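Long-range contact in conserved hypothetical protein TM1506 (Thermotoga maritima, PDB 1VK9), which is of unknown function but adopts a cytidine deaminase-like fold, binds zinc ions and was found in ADP-ribosylated form: residues G47-D59 / D68-M82. Numbering follows the deposited sequence.
Sequences GLKPVVELFKRFD and DKMVGKAAASFLLKM
A first torsion of -166° swings the Phe-55 ring away from its own backbone N, while the ring of Phe-78 stands beside its N, and the two meet between helices 49-57 and 73-82. The pair is T-shaped: the edge of Phe-78 points at one face of Phe-55, with centroids 5.0 Å apart and planes at 82°. CD1 of Phe-78 lies above the plane of the Phe-55 ring, offset toward the rim by CD1 and CG of Phe-55. Lys-81 lays its CG against the edge of the Phe-55 ring, 3.9 Å from CE1. The selenium of selenomethionine Met-82 approaches the same ring obliquely, a Met-aromatic contact, and also sits 3.9 Å from CG of Leu-54. Replacing Phe-55 by an alanine would probably leave the Phe-78 edge without its aromatic face and open a gap beside Met-82. The helices run nearly parallel within the cytidine deaminase-like fold, their axes 10.1 Å apart at closest approach and crossing at 16°; Val-51 and Leu-54 also touch Leu-32 of the sheet, while helix 137-145 meets Val-52 and Phe-78. CG1 of Val-51 lies 3.5 Å from CB of Phe-78, and CG2 of Val-52 meets CZ at the far end of that ring. Toward the N-terminal ends, CD1 of Leu-48 lies 3.7 Å from CB of Ala-74, and its CD2 lies beside N and CB of Ala-75. No hydrogen bond joins the segments.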
loop_
_atom_site.group_PDB
_atom_site.type_symbol
_atom_site.label_atom_id
_atom_site.label_comp_id
_atom_site.label_asym_id
_atom_site.label_seq_id
_atom_site.Cartn_x
_atom_site.Cartn_y
_atom_site.Cartn_z
ATOM N N GLY A 47 -1.136 9.903 -6.939
ATOM C CA GLY A 47 -2.034 9.953 -5.792
ATOM C C GLY A 47 -2.667 8.624 -5.477
ATOM O O GLY A 47 -2.067 7.581 -5.710
ATOM N N LEU A 48 -3.883 8.660 -4.957
ATOM C CA LEU A 48 -4.569 7.420 -4.591
ATOM C C LEU A 48 -5.379 6.702 -5.683
ATOM O O LEU A 48 -5.774 5.560 -5.470
ATOM C CB LEU A 48 -5.453 7.637 -3.373
ATOM C CG LEU A 48 -4.689 7.881 -2.085
ATOM C CD1 LEU A 48 -5.615 8.593 -1.107
ATOM C CD2 LEU A 48 -4.124 6.571 -1.501
ATOM N N LYS A 49 -5.626 7.352 -6.833
ATOM C CA LYS A 49 -6.435 6.756 -7.908
ATOM C C LYS A 49 -6.087 5.267 -8.173
ATOM O O LYS A 49 -6.995 4.432 -8.202
ATOM C CB LYS A 49 -6.399 7.601 -9.197
ATOM C CG LYS A 49 -7.546 7.316 -10.223
ATOM N N PRO A 50 -4.799 4.932 -8.360
ATOM C CA PRO A 50 -4.377 3.530 -8.554
ATOM C C PRO A 50 -4.652 2.566 -7.388
ATOM O O PRO A 50 -5.125 1.462 -7.613
ATOM C CB PRO A 50 -2.863 3.659 -8.793
ATOM C CG PRO A 50 -2.502 4.944 -8.188
ATOM C CD PRO A 50 -3.651 5.847 -8.479
ATOM N N VAL A 51 -4.335 2.972 -6.164
ATOM C CA VAL A 51 -4.616 2.152 -4.988
ATOM C C VAL A 51 -6.104 1.817 -4.921
ATOM O O VAL A 51 -6.482 0.664 -4.671
ATOM C CB VAL A 51 -4.143 2.831 -3.694
ATOM C CG1 VAL A 51 -4.489 1.990 -2.505
ATOM C CG2 VAL A 51 -2.636 3.032 -3.725
ATOM N N VAL A 52 -6.945 2.816 -5.173
ATOM C CA VAL A 52 -8.376 2.595 -5.275
ATOM C C VAL A 52 -8.707 1.667 -6.463
ATOM O O VAL A 52 -9.454 0.719 -6.280
ATOM C CB VAL A 52 -9.152 3.932 -5.327
ATOM C CG1 VAL A 52 -10.643 3.708 -5.556
ATOM C CG2 VAL A 52 -8.944 4.716 -4.039
ATOM N N GLU A 53 -8.148 1.919 -7.655
ATOM C CA GLU A 53 -8.350 1.033 -8.803
ATOM C C GLU A 53 -7.999 -0.386 -8.316
ATOM O O GLU A 53 -8.831 -1.295 -8.402
ATOM C CB GLU A 53 -7.527 1.464 -10.057
ATOM C CG GLU A 53 -8.072 2.648 -10.893
ATOM C CD GLU A 53 -7.259 2.993 -12.177
ATOM O OE1 GLU A 53 -7.412 2.257 -13.193
ATOM O OE2 GLU A 53 -6.498 4.016 -12.214
ATOM N N LEU A 54 -6.808 -0.566 -7.745
ATOM C CA LEU A 54 -6.384 -1.869 -7.236
ATOM C C LEU A 54 -7.384 -2.483 -6.233
ATOM O O LEU A 54 -7.749 -3.652 -6.339
ATOM C CB LEU A 54 -4.997 -1.768 -6.603
ATOM C CG LEU A 54 -4.392 -3.000 -5.904
ATOM C CD1 LEU A 54 -4.321 -4.203 -6.838
ATOM C CD2 LEU A 54 -3.006 -2.668 -5.346
ATOM N N PHE A 55 -7.826 -1.687 -5.264
ATOM C CA PHE A 55 -8.834 -2.108 -4.301
ATOM C C PHE A 55 -10.132 -2.580 -4.958
ATOM O O PHE A 55 -10.736 -3.550 -4.531
ATOM C CB PHE A 55 -9.140 -0.946 -3.368
ATOM C CG PHE A 55 -9.899 -1.335 -2.129
ATOM C CD1 PHE A 55 -9.235 -1.844 -1.025
ATOM C CD2 PHE A 55 -11.277 -1.148 -2.057
ATOM C CE1 PHE A 55 -9.934 -2.196 0.129
ATOM C CE2 PHE A 55 -11.984 -1.494 -0.921
ATOM C CZ PHE A 55 -11.319 -2.024 0.180
ATOM N N LYS A 56 -10.565 -1.876 -5.994
ATOM C CA LYS A 56 -11.812 -2.181 -6.666
ATOM C C LYS A 56 -11.674 -3.477 -7.456
ATOM O O LYS A 56 -12.679 -4.100 -7.776
ATOM C CB LYS A 56 -12.205 -1.021 -7.594
ATOM C CG LYS A 56 -12.718 0.251 -6.896
ATOM C CD LYS A 56 -14.195 0.106 -6.434
ATOM C CE LYS A 56 -14.802 1.416 -5.874
ATOM N NZ LYS A 56 -14.976 2.492 -6.905
ATOM N N ARG A 57 -10.437 -3.880 -7.767
ATOM C CA ARG A 57 -10.182 -5.009 -8.672
ATOM C C ARG A 57 -10.064 -6.385 -8.017
ATOM O O ARG A 57 -10.431 -7.359 -8.662
ATOM C CB ARG A 57 -8.936 -4.762 -9.518
ATOM C CG ARG A 57 -9.067 -5.114 -10.998
ATOM C CD ARG A 57 -7.764 -4.843 -11.794
ATOM N NE ARG A 57 -7.970 -4.685 -13.231
ATOM C CZ ARG A 57 -8.464 -5.641 -14.023
ATOM N NH1 ARG A 57 -8.793 -6.822 -13.508
ATOM N NH2 ARG A 57 -8.635 -5.424 -15.329
ATOM N N PHE A 58 -9.532 -6.477 -6.784
ATOM C CA PHE A 58 -9.285 -7.763 -6.111
ATOM C C PHE A 58 -9.773 -7.740 -4.679
ATOM O O PHE A 58 -9.516 -6.777 -3.934
ATOM C CB PHE A 58 -7.792 -8.138 -6.024
ATOM C CG PHE A 58 -7.096 -8.207 -7.322
ATOM C CD1 PHE A 58 -7.238 -9.322 -8.147
ATOM C CD2 PHE A 58 -6.258 -7.152 -7.726
ATOM C CE1 PHE A 58 -6.578 -9.372 -9.393
ATOM C CE2 PHE A 58 -5.598 -7.193 -8.960
ATOM C CZ PHE A 58 -5.757 -8.306 -9.797
ATOM N N ASP A 59 -10.390 -8.837 -4.250
ATOM C CA ASP A 59 -10.858 -8.902 -2.881
ATOM C C ASP A 59 -9.684 -8.930 -1.898
ATOM O O ASP A 59 -9.725 -8.302 -0.813
ATOM C CB ASP A 59 -11.809 -10.076 -2.685
ATOM C CG ASP A 59 -11.975 -10.421 -1.265
ATOM O OD1 ASP A 59 -12.807 -9.801 -0.583
ATOM O OD2 ASP A 59 -11.264 -11.269 -0.698
ATOM N N ASP A 68 4.881 0.107 -3.911
ATOM C CA ASP A 68 4.251 1.406 -4.008
ATOM C C ASP A 68 5.298 2.515 -3.831
ATOM O O ASP A 68 6.202 2.403 -3.007
ATOM C CB ASP A 68 3.143 1.506 -2.956
ATOM C CG ASP A 68 2.163 2.619 -3.244
ATOM O OD1 ASP A 68 2.404 3.402 -4.189
ATOM O OD2 ASP A 68 1.129 2.796 -2.581
ATOM N N LYS A 69 5.173 3.573 -4.627
ATOM C CA LYS A 69 6.124 4.692 -4.663
ATOM C C LYS A 69 6.045 5.504 -3.344
ATOM O O LYS A 69 7.062 5.920 -2.777
ATOM C CB LYS A 69 5.755 5.592 -5.846
ATOM C CG LYS A 69 6.865 6.057 -6.753
ATOM C CD LYS A 69 6.239 6.976 -7.818
ATOM C CE LYS A 69 7.154 7.238 -8.987
ATOM N NZ LYS A 69 7.874 8.507 -8.724
HETATM N N MSE A 70 4.826 5.713 -2.858
HETATM C CA MSE A 70 4.592 6.628 -1.770
HETATM C C MSE A 70 3.472 6.073 -0.899
HETATM O O MSE A 70 2.309 6.076 -1.304
HETATM C CB MSE A 70 4.203 7.994 -2.353
HETATM C CG MSE A 70 3.910 9.091 -1.320
HETATM SE SE MSE A 70 5.479 9.555 -0.188
HETATM C CE MSE A 70 6.750 10.491 -1.539
ATOM N N VAL A 71 3.814 5.574 0.285
ATOM C CA VAL A 71 2.803 4.951 1.122
ATOM C C VAL A 71 2.472 5.822 2.331
ATOM O O VAL A 71 3.272 5.947 3.278
ATOM C CB VAL A 71 3.178 3.503 1.502
ATOM C CG1 VAL A 71 2.170 2.907 2.468
ATOM C CG2 VAL A 71 3.193 2.649 0.274
ATOM N N GLY A 72 1.296 6.445 2.277
ATOM C CA GLY A 72 0.792 7.217 3.399
ATOM C C GLY A 72 -0.238 6.404 4.155
ATOM O O GLY A 72 -0.517 5.259 3.789
ATOM N N LYS A 73 -0.818 6.987 5.195
ATOM C CA LYS A 73 -1.870 6.311 5.958
ATOM C C LYS A 73 -3.058 5.863 5.088
ATOM O O LYS A 73 -3.602 4.754 5.261
ATOM C CB LYS A 73 -2.368 7.215 7.066
ATOM C CG LYS A 73 -2.691 6.508 8.316
ATOM C CD LYS A 73 -3.227 7.494 9.321
ATOM C CE LYS A 73 -3.924 6.759 10.400
ATOM N NZ LYS A 73 -3.714 7.417 11.669
ATOM N N ALA A 74 -3.461 6.729 4.160
ATOM C CA ALA A 74 -4.565 6.394 3.281
ATOM C C ALA A 74 -4.277 5.093 2.514
ATOM O O ALA A 74 -5.055 4.153 2.650
ATOM C CB ALA A 74 -4.876 7.515 2.373
ATOM N N ALA A 75 -3.150 5.009 1.783
ATOM C CA ALA A 75 -2.764 3.793 1.041
ATOM C C ALA A 75 -2.521 2.604 1.956
ATOM O O ALA A 75 -2.895 1.470 1.631
ATOM C CB ALA A 75 -1.542 4.040 0.191
ATOM N N ALA A 76 -1.885 2.848 3.102
ATOM C CA ALA A 76 -1.658 1.775 4.070
ATOM C C ALA A 76 -2.985 1.084 4.431
ATOM O O ALA A 76 -3.056 -0.140 4.463
ATOM C CB ALA A 76 -0.971 2.299 5.304
ATOM N N SER A 77 -4.036 1.872 4.653
ATOM C CA SER A 77 -5.340 1.336 5.006
ATOM C C SER A 77 -5.884 0.427 3.913
ATOM O O SER A 77 -6.330 -0.698 4.183
ATOM C CB SER A 77 -6.330 2.458 5.304
ATOM O OG SER A 77 -5.945 3.168 6.466
ATOM N N PHE A 78 -5.856 0.907 2.674
ATOM C CA PHE A 78 -6.323 0.091 1.559
ATOM C C PHE A 78 -5.504 -1.201 1.472
ATOM O O PHE A 78 -6.062 -2.310 1.452
ATOM C CB PHE A 78 -6.245 0.872 0.260
ATOM C CG PHE A 78 -7.383 1.824 0.063
ATOM C CD1 PHE A 78 -8.604 1.378 -0.416
ATOM C CD2 PHE A 78 -7.237 3.160 0.348
ATOM C CE1 PHE A 78 -9.653 2.252 -0.590
ATOM C CE2 PHE A 78 -8.283 4.038 0.164
ATOM C CZ PHE A 78 -9.491 3.581 -0.296
ATOM N N LEU A 79 -4.184 -1.050 1.469
ATOM C CA LEU A 79 -3.304 -2.186 1.345
ATOM C C LEU A 79 -3.493 -3.170 2.533
ATOM O O LEU A 79 -3.530 -4.386 2.317
ATOM C CB LEU A 79 -1.859 -1.710 1.156
ATOM C CG LEU A 79 -1.555 -0.940 -0.149
ATOM C CD1 LEU A 79 -0.126 -0.374 -0.172
ATOM C CD2 LEU A 79 -1.811 -1.779 -1.407
ATOM N N LEU A 80 -3.660 -2.655 3.757
ATOM C CA LEU A 80 -3.848 -3.514 4.933
ATOM C C LEU A 80 -5.081 -4.388 4.770
ATOM O O LEU A 80 -5.052 -5.597 5.065
ATOM C CB LEU A 80 -3.993 -2.705 6.218
ATOM C CG LEU A 80 -2.710 -2.250 6.922
ATOM C CD1 LEU A 80 -3.057 -1.626 8.256
ATOM C CD2 LEU A 80 -1.733 -3.373 7.129
ATOM N N LYS A 81 -6.161 -3.787 4.281
ATOM C CA LYS A 81 -7.394 -4.531 4.100
ATOM C C LYS A 81 -7.218 -5.653 3.070
ATOM O O LYS A 81 -7.840 -6.720 3.190
ATOM C CB LYS A 81 -8.558 -3.607 3.735
ATOM C CG LYS A 81 -9.870 -4.313 3.437
ATOM C CD LYS A 81 -10.416 -5.047 4.675
ATOM C CE LYS A 81 -11.807 -4.583 5.093
ATOM N NZ LYS A 81 -12.734 -5.240 4.188
HETATM N N MSE A 82 -6.344 -5.439 2.091
HETATM C CA MSE A 82 -6.231 -6.409 1.010
HETATM C C MSE A 82 -5.355 -7.592 1.379
HETATM O O MSE A 82 -5.323 -8.588 0.661
HETATM C CB MSE A 82 -5.736 -5.741 -0.251
HETATM C CG MSE A 82 -6.806 -4.942 -0.932
HETATM SE SE MSE A 82 -6.159 -4.172 -2.591
HETATM C CE MSE A 82 -5.212 -2.661 -1.817
#